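Local coordinates for allantoicase (Saccharomyces cerevisiae, PDB 1O59), which hydrolyses allantoate to (S)-ureidoglycolate and urea, a step of allantoin degradation that lets yeast use purines as a secondary nitrogen source, at residues Q45-S50 with W95-M100; W83-H88 with L179-D184; G109-T114 with R160-R165; I127-D132 with E172-I177. All coordinates share one frame; numbering follows the deposited sequence.

All four contacts lie in the first allantoicase repeat, whose two antiparallel sheets pack against each other. Contacts 1 and 4 belong to the five-stranded sheet: contact 1 pairs one of its two outermost strands, 45-49, with strand 94-99 and is partly buried, whereas contact 4, around the bulged start of strand 176-182, is mostly buried. Contact 3 is a buried strand pair of the other sheet, and its Phe163 touches Ile127 of contact 4. Contact 2, buried at Trp83 and exposed at His88, joins the two sheets through strands 83-84 and 176-182. Backbone hydrogen bonds dominate contacts 1, 3 and 4, contact 3 adding a salt bridge; contact 2 relies on apolar packing and a bridging water.

Contact 1 (Q45-S50 with W95-M100); sequences QVVSFS and WVIIKM
Val47 and Ser48 both face Ile97 in a classic beta bulge, which interrupts the antiparallel pairing of edge strand 45-49 with strand 94-99. Ile97 O takes a 2.8 Å bond from Val47 N and only a weak one from Ser48 N, at 3.5 Å, while Ile97 N returns a bond to Ser48 O. Before the bulge, Gln45 and Lys99 form a hydrogen-bonded pair with both donors in the partner's carbonyl plane. Beyond it, Phe49 and Val96 make a non-hydrogen-bonded pair. Around the bulge Val46 CG1 lies 3.8 Å from Val96 CG2, the two valines crossing at about a right angle, and Val47 CB packs beside Ile97 CG2.

Trp95 closes the far end of the pairing. With CG between its backbone N and carbonyl carbon (chi1 53°), the indole turns back across the backbone of Phe49 and Ser50, one face meeting Phe49 C and Ser50 N, with Ser48 at its edge. Strand 176-182 flanks strand 94-99 on its other side, and Leu179 touches Val96. Ser50 OG also bonds Asp94, and it accepts from Trp95 N at 3.0 Å, while Ser50 CB sits 3.6 Å from the centroid of the Trp95 five-membered ring, in a CH-pi contact over its face.

Contact 2 (W83-H88 with L179-D184); sequences WETRRH and LKMYPD
Met181, a selenomethionine in this crystal, meets the indole of Trp83 in a Met-aromatic contact between the two sheets of this repeat's beta-sandwich. Methyl CE does the touching: it lies over one face of the six-membered ring, displaced toward the rim, and comes within 3.4 Å of Trp83 CZ3. SE stands farther back and oblique to the ring, 5.0 Å from the same ring's centroid. The Met181 chain is extended as far as SE and then bends (chi3 64°), which brings the methyl rather than the selenium onto the indole. Leu179 CD2 adds a second apolar contact at 4.0 Å from Trp83 CZ3. Trp83 NE1 points elsewhere, to the backbone carbonyl of Asp51, a bond that, with the packing of Met181 and Leu179, restrains the rotation of the ring. An alanine here would remove the whole indole and is likely to leave Met181 CE and Leu179 CD2 without this apolar partner, opening a gap between the sheets and leaving Asp51 O without its donor. Thr85 is still close-packed, its OG1 3.4 Å from Asp184 CB, and hydrogen-bonds to Asp94 and Gly185 N.

Farther out the fit is looser and wetter. Arg86 crosses Asp184 at about a right angle without a salt bridge to it; its NH1 pairs with Asp94 instead, and the Asp184 carboxylate accepts from Asn89 N through OD2. At the exposed end a single water joins the segments, accepting from His88 N at 2.7 Å and donating to Asp184 OD1 at 2.8 Å.

Contact 3 (G109-T114 with R160-R165); sequences GGEIDT and RHLFVR
Glu111 and Arg160 form a two-pronged salt bridge on one face of an antiparallel strand pair, 105-113 with 160-164, in the sheet covered by helix 21-31. The glutamate chain is fully extended, whereas Arg160 bends at chi3 (56°), turning its guanidinium side-on. Arg160 NE reaches Glu111 OE2 at 2.8 Å and Arg160 NH2 reaches OE1 at the same distance, both nearly straight. The Glu111 oxygens lie close to the guanidinium plane, at its edge, yet the two planes are 49° apart, and the nitrogens meet the oxygens from above the carboxylate plane. Arg160 NH1 has a further salt bridge to Glu21 of the helix. A leucine in place of Arg160 would probably leave the buried Glu111 carboxylate without this countercharge and Glu21 without this partner. Leu162 runs alongside Glu111, pointing the same way, and it also touches Phe24 of the helix.

On the other face, Phe163 takes the position between its backbone N and carbonyl carbon (chi1 57°), which folds the ring over Gly110; Gly110 CA makes a CH-pi contact 3.8 Å from the ring centroid. The absence of a side chain at Gly110 lets the phenyl lie directly on the backbone, with Ile112 CG1 near Phe163 CE1. His161 donates twice to Ile112 O: its N and ND1 approach from opposite faces of the carbonyl plane, and ND1, with that oxygen in its ring plane, donates over 2.7 Å.

Contact 4 (I127-D132 with E172-I177); sequences IEALYD and ERFTHI
One face of the Phe174 ring carries the methyl of Ala129, a CH-pi contact with CB 3.8 Å from the ring centroid, while the backbone carbonyl carbon of Leu130 lies at the ring edge. The Tyr131 ring has Phe174 CA at its edge. Over one face of the Arg173 guanidinium lies Tyr131 CE1, the two planes inclined by 55°. With Tyr131 CG opposite its own N (chi1 -176°), the phenol runs out beside the 172-177 chain, and its CD1 meets Thr175 CG2 at 3.6 Å. At the edge of the His176 imidazole is Thr175 OG1, 2.7 Å from His176 ND1 in a hydrogen bond.

Thr175 and His176 both face Leu130 in a classic beta bulge at the start of strand 176-182. Leu130 O accepts from Thr175 N at 2.8 Å and from His176 N at 3.1 Å, and His176 O receives Leu130 N. Farther along, Ile127 CG2 packs on Ile177 CG2 at 3.6 Å, with Phe190 and Leu192 of the other sheet against both isoleucines.

Thr175 OG1, besides its bond with His176 ND1, accepts from Asp132 N at 2.9 Å, so one hydroxyl satisfies a backbone N-H of the departing chain and links it to the imidazole inside a buried bulge.

Contact 1 (Q45-S50 with W95-M100)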
# COMPACT_ATOMS: atom_id res chain seq x y z
N GLN A 45 -10.89 4.25 -3.60
CA GLN A 45 -12.25 4.73 -3.38
C GLN A 45 -13.28 3.69 -3.71
O GLN A 45 -13.25 3.08 -4.79
CB GLN A 45 -12.54 5.91 -4.30
CG GLN A 45 -12.39 7.26 -3.66
CD GLN A 45 -11.99 8.32 -4.70
OE1 GLN A 45 -12.47 8.29 -5.86
NE2 GLN A 45 -11.10 9.24 -4.31
N VAL A 46 -14.25 3.54 -2.81
CA VAL A 46 -15.41 2.74 -3.10
C VAL A 46 -16.35 3.52 -4.00
O VAL A 46 -16.87 4.56 -3.62
CB VAL A 46 -16.12 2.24 -1.83
CG1 VAL A 46 -17.34 1.44 -2.19
CG2 VAL A 46 -15.16 1.37 -0.99
N VAL A 47 -16.58 2.97 -5.18
CA VAL A 47 -17.44 3.55 -6.21
C VAL A 47 -18.86 3.12 -5.98
O VAL A 47 -19.79 3.93 -6.07
CB VAL A 47 -17.04 3.05 -7.61
CG1 VAL A 47 -18.01 3.61 -8.70
CG2 VAL A 47 -15.59 3.38 -7.92
N SER A 48 -19.04 1.83 -5.74
CA SER A 48 -20.37 1.29 -5.60
C SER A 48 -20.40 -0.04 -4.89
O SER A 48 -19.37 -0.63 -4.65
CB SER A 48 -21.02 1.11 -6.97
OG SER A 48 -22.44 0.99 -6.82
N PHE A 49 -21.60 -0.51 -4.59
CA PHE A 49 -21.75 -1.78 -3.89
C PHE A 49 -23.18 -2.23 -4.09
O PHE A 49 -24.07 -1.42 -4.40
CB PHE A 49 -21.38 -1.65 -2.39
CG PHE A 49 -22.00 -0.44 -1.74
CD1 PHE A 49 -23.30 -0.50 -1.22
CD2 PHE A 49 -21.34 0.79 -1.72
CE1 PHE A 49 -23.91 0.62 -0.68
CE2 PHE A 49 -21.94 1.92 -1.16
CZ PHE A 49 -23.24 1.83 -0.65
N SER A 50 -23.38 -3.53 -3.93
CA SER A 50 -24.70 -4.15 -4.01
C SER A 50 -25.53 -3.84 -2.77
O SER A 50 -26.74 -3.68 -2.84
CB SER A 50 -24.54 -5.68 -4.12
OG SER A 50 -23.80 -6.22 -3.04
N TRP A 95 -21.37 -7.55 -4.18
CA TRP A 95 -20.20 -6.97 -4.80
C TRP A 95 -19.89 -5.53 -4.37
O TRP A 95 -20.75 -4.79 -3.88
CB TRP A 95 -20.32 -7.01 -6.31
CG TRP A 95 -21.57 -6.40 -6.78
CD1 TRP A 95 -22.72 -7.04 -7.05
CD2 TRP A 95 -21.81 -5.01 -7.05
NE1 TRP A 95 -23.68 -6.14 -7.44
CE2 TRP A 95 -23.13 -4.89 -7.45
CE3 TRP A 95 -21.03 -3.86 -6.98
CZ2 TRP A 95 -23.70 -3.67 -7.78
CZ3 TRP A 95 -21.59 -2.65 -7.30
CH2 TRP A 95 -22.91 -2.57 -7.70
N VAL A 96 -18.63 -5.16 -4.57
CA VAL A 96 -18.18 -3.79 -4.36
C VAL A 96 -17.19 -3.45 -5.45
O VAL A 96 -16.32 -4.27 -5.81
CB VAL A 96 -17.56 -3.59 -2.93
CG1 VAL A 96 -16.58 -4.68 -2.60
CG2 VAL A 96 -16.88 -2.26 -2.81
N ILE A 97 -17.35 -2.25 -5.99
CA ILE A 97 -16.46 -1.73 -6.97
C ILE A 97 -15.53 -0.67 -6.34
O ILE A 97 -15.98 0.22 -5.61
CB ILE A 97 -17.25 -1.15 -8.15
CG1 ILE A 97 -17.98 -2.26 -8.91
CG2 ILE A 97 -16.32 -0.46 -9.12
CD1 ILE A 97 -19.12 -1.78 -9.80
N ILE A 98 -14.24 -0.77 -6.66
CA ILE A 98 -13.23 0.12 -6.06
C ILE A 98 -12.28 0.64 -7.11
O ILE A 98 -11.67 -0.13 -7.87
CB ILE A 98 -12.41 -0.61 -4.98
CG1 ILE A 98 -13.32 -1.24 -3.92
CG2 ILE A 98 -11.51 0.39 -4.26
CD1 ILE A 98 -12.68 -2.40 -3.20
N LYS A 99 -12.15 1.97 -7.13
CA LYS A 99 -11.21 2.62 -7.99
C LYS A 99 -9.88 2.68 -7.26
O LYS A 99 -9.83 3.02 -6.08
CB LYS A 99 -11.70 4.01 -8.32
CG LYS A 99 -10.90 4.64 -9.41
CD LYS A 99 -11.51 5.91 -9.94
CE LYS A 99 -10.53 6.52 -10.98
NZ LYS A 99 -10.85 7.94 -11.35
N MSE A 100 -8.80 2.32 -7.95
CA MSE A 100 -7.47 2.42 -7.35
C MSE A 100 -7.09 3.87 -7.10
O MSE A 100 -7.59 4.79 -7.77
CB MSE A 100 -6.38 1.84 -8.27
CG MSE A 100 -6.56 0.39 -8.63
SE MSE A 100 -5.27 -0.14 -9.97
CE MSE A 100 -5.99 -1.72 -10.28

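Contact 2 (W83-H88 with L179-D184)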
# COMPACT_ATOMS: atom_id res chain seq x y z
N TRP A 83 -17.25 -4.76 6.01
CA TRP A 83 -18.37 -4.75 5.10
C TRP A 83 -19.24 -5.95 5.43
O TRP A 83 -18.73 -7.07 5.46
CB TRP A 83 -17.86 -4.86 3.67
CG TRP A 83 -18.93 -4.95 2.63
CD1 TRP A 83 -20.08 -4.23 2.60
CD2 TRP A 83 -18.93 -5.77 1.49
NE1 TRP A 83 -20.81 -4.56 1.49
CE2 TRP A 83 -20.12 -5.50 0.77
CE3 TRP A 83 -18.03 -6.73 0.96
CZ2 TRP A 83 -20.45 -6.15 -0.45
CZ3 TRP A 83 -18.35 -7.38 -0.26
CH2 TRP A 83 -19.56 -7.08 -0.95
N GLU A 84 -20.51 -5.73 5.71
CA GLU A 84 -21.41 -6.83 5.92
C GLU A 84 -22.79 -6.55 5.34
O GLU A 84 -23.38 -5.48 5.55
CB GLU A 84 -21.53 -7.19 7.42
CG GLU A 84 -22.38 -8.44 7.64
CD GLU A 84 -22.76 -8.68 9.08
OE1 GLU A 84 -22.32 -7.90 9.95
OE2 GLU A 84 -23.48 -9.69 9.33
N THR A 85 -23.30 -7.54 4.59
CA THR A 85 -24.54 -7.38 3.84
C THR A 85 -25.68 -8.11 4.47
O THR A 85 -25.50 -8.92 5.36
CB THR A 85 -24.37 -7.89 2.40
OG1 THR A 85 -23.93 -9.27 2.38
CG2 THR A 85 -23.26 -7.04 1.68
N ARG A 86 -26.88 -7.78 4.03
CA ARG A 86 -28.08 -8.44 4.54
C ARG A 86 -28.06 -9.92 4.18
O ARG A 86 -27.32 -10.36 3.29
CB ARG A 86 -29.34 -7.78 3.98
CG ARG A 86 -29.36 -7.62 2.46
CD ARG A 86 -29.81 -8.83 1.64
NE ARG A 86 -29.39 -8.60 0.27
CZ ARG A 86 -28.14 -8.72 -0.16
NH1 ARG A 86 -27.17 -9.15 0.64
NH2 ARG A 86 -27.87 -8.41 -1.41
N ARG A 87 -28.87 -10.69 4.89
CA ARG A 87 -28.95 -12.10 4.64
C ARG A 87 -29.82 -12.45 3.43
O ARG A 87 -30.65 -11.66 2.95
CB ARG A 87 -29.58 -12.80 5.84
CG ARG A 87 -28.87 -12.65 7.16
CD ARG A 87 -29.32 -13.76 8.17
NE ARG A 87 -28.76 -13.59 9.52
CZ ARG A 87 -28.97 -14.43 10.51
NH1 ARG A 87 -29.69 -15.54 10.32
NH2 ARG A 87 -28.46 -14.15 11.70
N HIS A 88 -29.64 -13.68 2.98
CA HIS A 88 -30.51 -14.29 2.00
C HIS A 88 -30.50 -13.55 0.66
O HIS A 88 -31.56 -13.35 0.06
CB HIS A 88 -31.90 -14.40 2.59
CG HIS A 88 -31.92 -14.95 3.98
ND1 HIS A 88 -32.79 -14.51 4.95
CD2 HIS A 88 -31.13 -15.89 4.57
CE1 HIS A 88 -32.55 -15.16 6.08
NE2 HIS A 88 -31.55 -16.00 5.87
N LEU A 179 -14.87 -6.79 -6.21
CA LEU A 179 -14.85 -7.89 -5.25
C LEU A 179 -16.23 -8.51 -5.24
O LEU A 179 -17.23 -7.82 -5.10
CB LEU A 179 -14.48 -7.34 -3.88
CG LEU A 179 -14.67 -8.25 -2.66
CD1 LEU A 179 -13.70 -9.40 -2.67
CD2 LEU A 179 -14.48 -7.36 -1.42
N LYS A 180 -16.28 -9.82 -5.41
CA LYS A 180 -17.53 -10.57 -5.37
C LYS A 180 -17.50 -11.50 -4.15
O LYS A 180 -16.54 -12.21 -3.95
CB LYS A 180 -17.70 -11.41 -6.64
CG LYS A 180 -17.74 -10.67 -7.97
CD LYS A 180 -18.30 -11.63 -9.05
CE LYS A 180 -18.63 -10.93 -10.38
NZ LYS A 180 -18.95 -11.89 -11.52
N MSE A 181 -18.56 -11.47 -3.36
CA MSE A 181 -18.78 -12.37 -2.21
C MSE A 181 -20.03 -13.22 -2.47
O MSE A 181 -21.13 -12.67 -2.69
CB MSE A 181 -18.97 -11.50 -0.96
CG MSE A 181 -19.62 -12.17 0.26
SE MSE A 181 -19.36 -11.10 1.90
CE MSE A 181 -20.30 -9.65 1.42
N TYR A 182 -19.86 -14.53 -2.42
CA TYR A 182 -20.92 -15.46 -2.75
C TYR A 182 -21.49 -16.16 -1.50
O TYR A 182 -20.77 -16.98 -0.90
CB TYR A 182 -20.40 -16.56 -3.68
CG TYR A 182 -19.74 -16.10 -4.97
CD1 TYR A 182 -18.40 -15.67 -4.98
CD2 TYR A 182 -20.41 -16.19 -6.19
CE1 TYR A 182 -17.78 -15.31 -6.17
CE2 TYR A 182 -19.80 -15.82 -7.38
CZ TYR A 182 -18.48 -15.39 -7.37
OH TYR A 182 -17.88 -15.03 -8.56
N PRO A 183 -22.74 -15.90 -1.12
CA PRO A 183 -23.68 -14.99 -1.78
C PRO A 183 -23.86 -13.67 -1.03
O PRO A 183 -24.40 -12.72 -1.59
CB PRO A 183 -24.98 -15.77 -1.75
CG PRO A 183 -24.89 -16.48 -0.47
CD PRO A 183 -23.45 -16.89 -0.29
N ASP A 184 -23.38 -13.66 0.21
CA ASP A 184 -23.53 -12.57 1.15
C ASP A 184 -22.73 -12.91 2.42
O ASP A 184 -22.29 -14.05 2.60
CB ASP A 184 -25.02 -12.31 1.47
CG ASP A 184 -25.76 -13.54 1.95
OD1 ASP A 184 -25.53 -13.98 3.08
OD2 ASP A 184 -26.66 -14.09 1.29
O HOH W 1 -27.73 -15.11 4.32

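Contact 3 (G109-T114 with R160-R165)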
# COMPACT_ATOMS: atom_id res chain seq x y z
N GLY A 109 -1.55 -10.22 -6.32
CA GLY A 109 -2.15 -10.92 -5.20
C GLY A 109 -2.96 -10.01 -4.35
O GLY A 109 -3.33 -8.92 -4.77
N GLY A 110 -3.22 -10.47 -3.13
CA GLY A 110 -4.05 -9.71 -2.21
C GLY A 110 -4.26 -10.34 -0.87
O GLY A 110 -3.70 -11.39 -0.55
N GLU A 111 -5.07 -9.66 -0.06
CA GLU A 111 -5.52 -10.16 1.24
C GLU A 111 -7.02 -9.99 1.42
O GLU A 111 -7.59 -8.90 1.18
CB GLU A 111 -4.81 -9.46 2.42
CG GLU A 111 -5.39 -9.91 3.79
CD GLU A 111 -4.76 -9.24 5.03
OE1 GLU A 111 -3.67 -8.62 4.93
OE2 GLU A 111 -5.38 -9.35 6.12
N ILE A 112 -7.64 -11.06 1.90
CA ILE A 112 -9.00 -11.01 2.41
C ILE A 112 -8.97 -11.38 3.89
O ILE A 112 -8.56 -12.50 4.26
CB ILE A 112 -9.92 -11.96 1.59
CG1 ILE A 112 -10.18 -11.38 0.17
CG2 ILE A 112 -11.23 -12.25 2.34
CD1 ILE A 112 -11.14 -10.19 0.15
N ASP A 113 -9.37 -10.42 4.72
CA ASP A 113 -9.49 -10.61 6.16
C ASP A 113 -10.98 -10.65 6.60
O ASP A 113 -11.71 -9.65 6.53
CB ASP A 113 -8.74 -9.48 6.89
CG ASP A 113 -8.52 -9.75 8.41
OD1 ASP A 113 -8.98 -10.80 8.97
OD2 ASP A 113 -7.86 -8.93 9.10
N THR A 114 -11.42 -11.81 7.07
CA THR A 114 -12.77 -11.96 7.62
C THR A 114 -12.82 -11.75 9.13
O THR A 114 -13.74 -12.23 9.77
CB THR A 114 -13.33 -13.39 7.28
OG1 THR A 114 -12.42 -14.40 7.71
CG2 THR A 114 -13.42 -13.61 5.78
N ARG A 160 -7.19 -13.98 8.28
CA ARG A 160 -6.52 -13.36 7.14
C ARG A 160 -6.20 -14.43 6.11
O ARG A 160 -5.82 -15.54 6.44
CB ARG A 160 -5.23 -12.69 7.61
CG ARG A 160 -5.49 -11.68 8.72
CD ARG A 160 -4.29 -10.93 9.19
NE ARG A 160 -3.63 -10.25 8.09
CZ ARG A 160 -2.32 -10.10 7.97
NH1 ARG A 160 -1.50 -10.57 8.89
NH2 ARG A 160 -1.84 -9.47 6.93
N HIS A 161 -6.40 -14.09 4.84
CA HIS A 161 -6.04 -14.97 3.76
C HIS A 161 -5.15 -14.17 2.84
O HIS A 161 -5.56 -13.11 2.35
CB HIS A 161 -7.26 -15.48 2.98
CG HIS A 161 -8.38 -15.98 3.83
ND1 HIS A 161 -9.23 -15.13 4.51
CD2 HIS A 161 -8.82 -17.24 4.07
CE1 HIS A 161 -10.14 -15.85 5.15
NE2 HIS A 161 -9.92 -17.13 4.90
N LEU A 162 -3.96 -14.70 2.60
CA LEU A 162 -2.92 -14.06 1.83
C LEU A 162 -2.73 -14.89 0.58
O LEU A 162 -2.31 -16.07 0.64
CB LEU A 162 -1.63 -14.04 2.65
CG LEU A 162 -1.75 -13.44 4.07
CD1 LEU A 162 -0.43 -13.55 4.78
CD2 LEU A 162 -2.21 -11.99 4.03
N PHE A 163 -3.05 -14.28 -0.56
CA PHE A 163 -3.02 -14.99 -1.85
C PHE A 163 -2.16 -14.30 -2.93
O PHE A 163 -2.00 -13.06 -2.99
CB PHE A 163 -4.44 -15.29 -2.36
CG PHE A 163 -5.29 -14.06 -2.50
CD1 PHE A 163 -6.08 -13.63 -1.44
CD2 PHE A 163 -5.25 -13.32 -3.69
CE1 PHE A 163 -6.85 -12.46 -1.55
CE2 PHE A 163 -5.99 -12.16 -3.84
CZ PHE A 163 -6.80 -11.71 -2.75
N VAL A 164 -1.59 -15.16 -3.78
CA VAL A 164 -0.87 -14.77 -4.97
C VAL A 164 -1.53 -15.52 -6.12
O VAL A 164 -1.84 -16.70 -6.00
CB VAL A 164 0.61 -15.21 -4.86
CG1 VAL A 164 1.40 -14.86 -6.14
CG2 VAL A 164 1.25 -14.59 -3.62
N ARG A 165 -1.72 -14.83 -7.23
CA ARG A 165 -2.19 -15.48 -8.45
C ARG A 165 -1.21 -16.53 -8.93
O ARG A 165 -0.00 -16.26 -9.02
CB ARG A 165 -2.32 -14.49 -9.60
CG ARG A 165 -3.19 -13.30 -9.34
CD ARG A 165 -3.10 -12.32 -10.48
NE ARG A 165 -4.00 -12.72 -11.54
CZ ARG A 165 -3.66 -13.28 -12.68
NH1 ARG A 165 -2.40 -13.51 -13.02
NH2 ARG A 165 -4.62 -13.59 -13.51

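Contact 4 (I127-D132 with E172-I177)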
# COMPACT_ATOMS: atom_id res chain seq x y z
N ILE A 127 -12.40 -12.13 -7.58
CA ILE A 127 -12.02 -10.79 -7.95
C ILE A 127 -11.90 -10.62 -9.46
O ILE A 127 -11.33 -11.45 -10.16
CB ILE A 127 -10.71 -10.39 -7.27
CG1 ILE A 127 -10.76 -10.70 -5.77
CG2 ILE A 127 -10.44 -8.88 -7.46
CD1 ILE A 127 -9.39 -10.65 -5.07
N GLU A 128 -12.49 -9.52 -9.93
CA GLU A 128 -12.43 -9.08 -11.32
C GLU A 128 -11.83 -7.69 -11.36
O GLU A 128 -11.76 -6.99 -10.33
CB GLU A 128 -13.81 -9.04 -11.93
CG GLU A 128 -14.60 -10.33 -11.71
CD GLU A 128 -15.92 -10.38 -12.48
OE1 GLU A 128 -16.40 -9.34 -12.97
OE2 GLU A 128 -16.50 -11.48 -12.59
N ALA A 129 -11.37 -7.30 -12.55
CA ALA A 129 -10.78 -5.97 -12.74
C ALA A 129 -11.15 -5.41 -14.10
O ALA A 129 -11.52 -6.13 -15.01
CB ALA A 129 -9.27 -6.02 -12.58
N LEU A 130 -11.07 -4.09 -14.21
CA LEU A 130 -11.12 -3.46 -15.51
C LEU A 130 -10.20 -2.24 -15.68
O LEU A 130 -9.69 -1.65 -14.71
CB LEU A 130 -12.58 -3.14 -15.92
CG LEU A 130 -13.45 -2.00 -15.36
CD1 LEU A 130 -12.92 -0.57 -15.69
CD2 LEU A 130 -14.86 -2.18 -15.95
N TYR A 131 -10.02 -1.88 -16.94
CA TYR A 131 -9.22 -0.76 -17.34
C TYR A 131 -10.13 0.32 -17.94
O TYR A 131 -10.73 0.12 -18.99
CB TYR A 131 -8.20 -1.19 -18.40
CG TYR A 131 -7.31 -0.06 -18.76
CD1 TYR A 131 -6.31 0.33 -17.89
CD2 TYR A 131 -7.47 0.64 -19.94
CE1 TYR A 131 -5.48 1.38 -18.18
CE2 TYR A 131 -6.63 1.71 -20.25
CZ TYR A 131 -5.64 2.07 -19.35
OH TYR A 131 -4.77 3.09 -19.59
N ASP A 132 -10.20 1.46 -17.25
CA ASP A 132 -10.98 2.60 -17.70
C ASP A 132 -10.12 3.84 -17.84
O ASP A 132 -9.25 4.11 -17.02
CB ASP A 132 -12.12 2.83 -16.72
CG ASP A 132 -12.89 4.07 -17.02
OD1 ASP A 132 -13.33 4.24 -18.18
OD2 ASP A 132 -13.12 4.92 -16.14
N GLU A 172 -2.28 -7.70 -18.34
CA GLU A 172 -2.91 -6.44 -18.71
C GLU A 172 -2.85 -5.50 -17.50
O GLU A 172 -2.60 -5.94 -16.39
CB GLU A 172 -4.37 -6.68 -19.15
CG GLU A 172 -4.65 -7.90 -20.05
CD GLU A 172 -5.92 -8.67 -19.61
OE1 GLU A 172 -6.85 -8.90 -20.43
OE2 GLU A 172 -6.00 -9.05 -18.42
N ARG A 173 -3.04 -4.21 -17.69
CA ARG A 173 -3.12 -3.32 -16.54
C ARG A 173 -4.55 -2.93 -16.33
O ARG A 173 -5.34 -3.00 -17.26
CB ARG A 173 -2.21 -2.10 -16.66
CG ARG A 173 -2.63 -1.04 -17.67
CD ARG A 173 -1.49 -0.09 -18.00
NE ARG A 173 -1.76 0.94 -18.99
CZ ARG A 173 -1.84 0.72 -20.30
NH1 ARG A 173 -1.71 -0.51 -20.81
NH2 ARG A 173 -2.07 1.74 -21.12
N PHE A 174 -4.87 -2.54 -15.10
CA PHE A 174 -6.23 -2.23 -14.67
C PHE A 174 -6.27 -0.98 -13.78
O PHE A 174 -5.24 -0.57 -13.24
CB PHE A 174 -6.82 -3.42 -13.92
CG PHE A 174 -6.85 -4.69 -14.71
CD1 PHE A 174 -7.80 -4.88 -15.69
CD2 PHE A 174 -5.90 -5.68 -14.52
CE1 PHE A 174 -7.82 -6.03 -16.44
CE2 PHE A 174 -5.94 -6.84 -15.28
CZ PHE A 174 -6.91 -7.01 -16.22
N THR A 175 -7.48 -0.42 -13.63
CA THR A 175 -7.74 0.82 -12.88
C THR A 175 -8.79 0.67 -11.78
O THR A 175 -8.85 1.50 -10.88
CB THR A 175 -8.30 1.90 -13.82
OG1 THR A 175 -9.51 1.42 -14.42
CG2 THR A 175 -7.38 2.22 -15.02
N HIS A 176 -9.65 -0.34 -11.91
CA HIS A 176 -10.79 -0.59 -11.03
C HIS A 176 -10.85 -2.09 -10.66
O HIS A 176 -10.53 -2.93 -11.48
CB HIS A 176 -12.09 -0.25 -11.75
CG HIS A 176 -12.34 1.21 -11.93
ND1 HIS A 176 -11.67 1.96 -12.87
CD2 HIS A 176 -13.22 2.04 -11.33
CE1 HIS A 176 -12.11 3.21 -12.82
NE2 HIS A 176 -13.06 3.28 -11.90
N ILE A 177 -11.32 -2.38 -9.45
CA ILE A 177 -11.43 -3.74 -8.94
C ILE A 177 -12.86 -4.01 -8.52
O ILE A 177 -13.52 -3.13 -7.97
CB ILE A 177 -10.47 -3.92 -7.70
CG1 ILE A 177 -9.00 -3.70 -8.13
CG2 ILE A 177 -10.69 -5.28 -7.01
CD1 ILE A 177 -8.56 -4.56 -9.26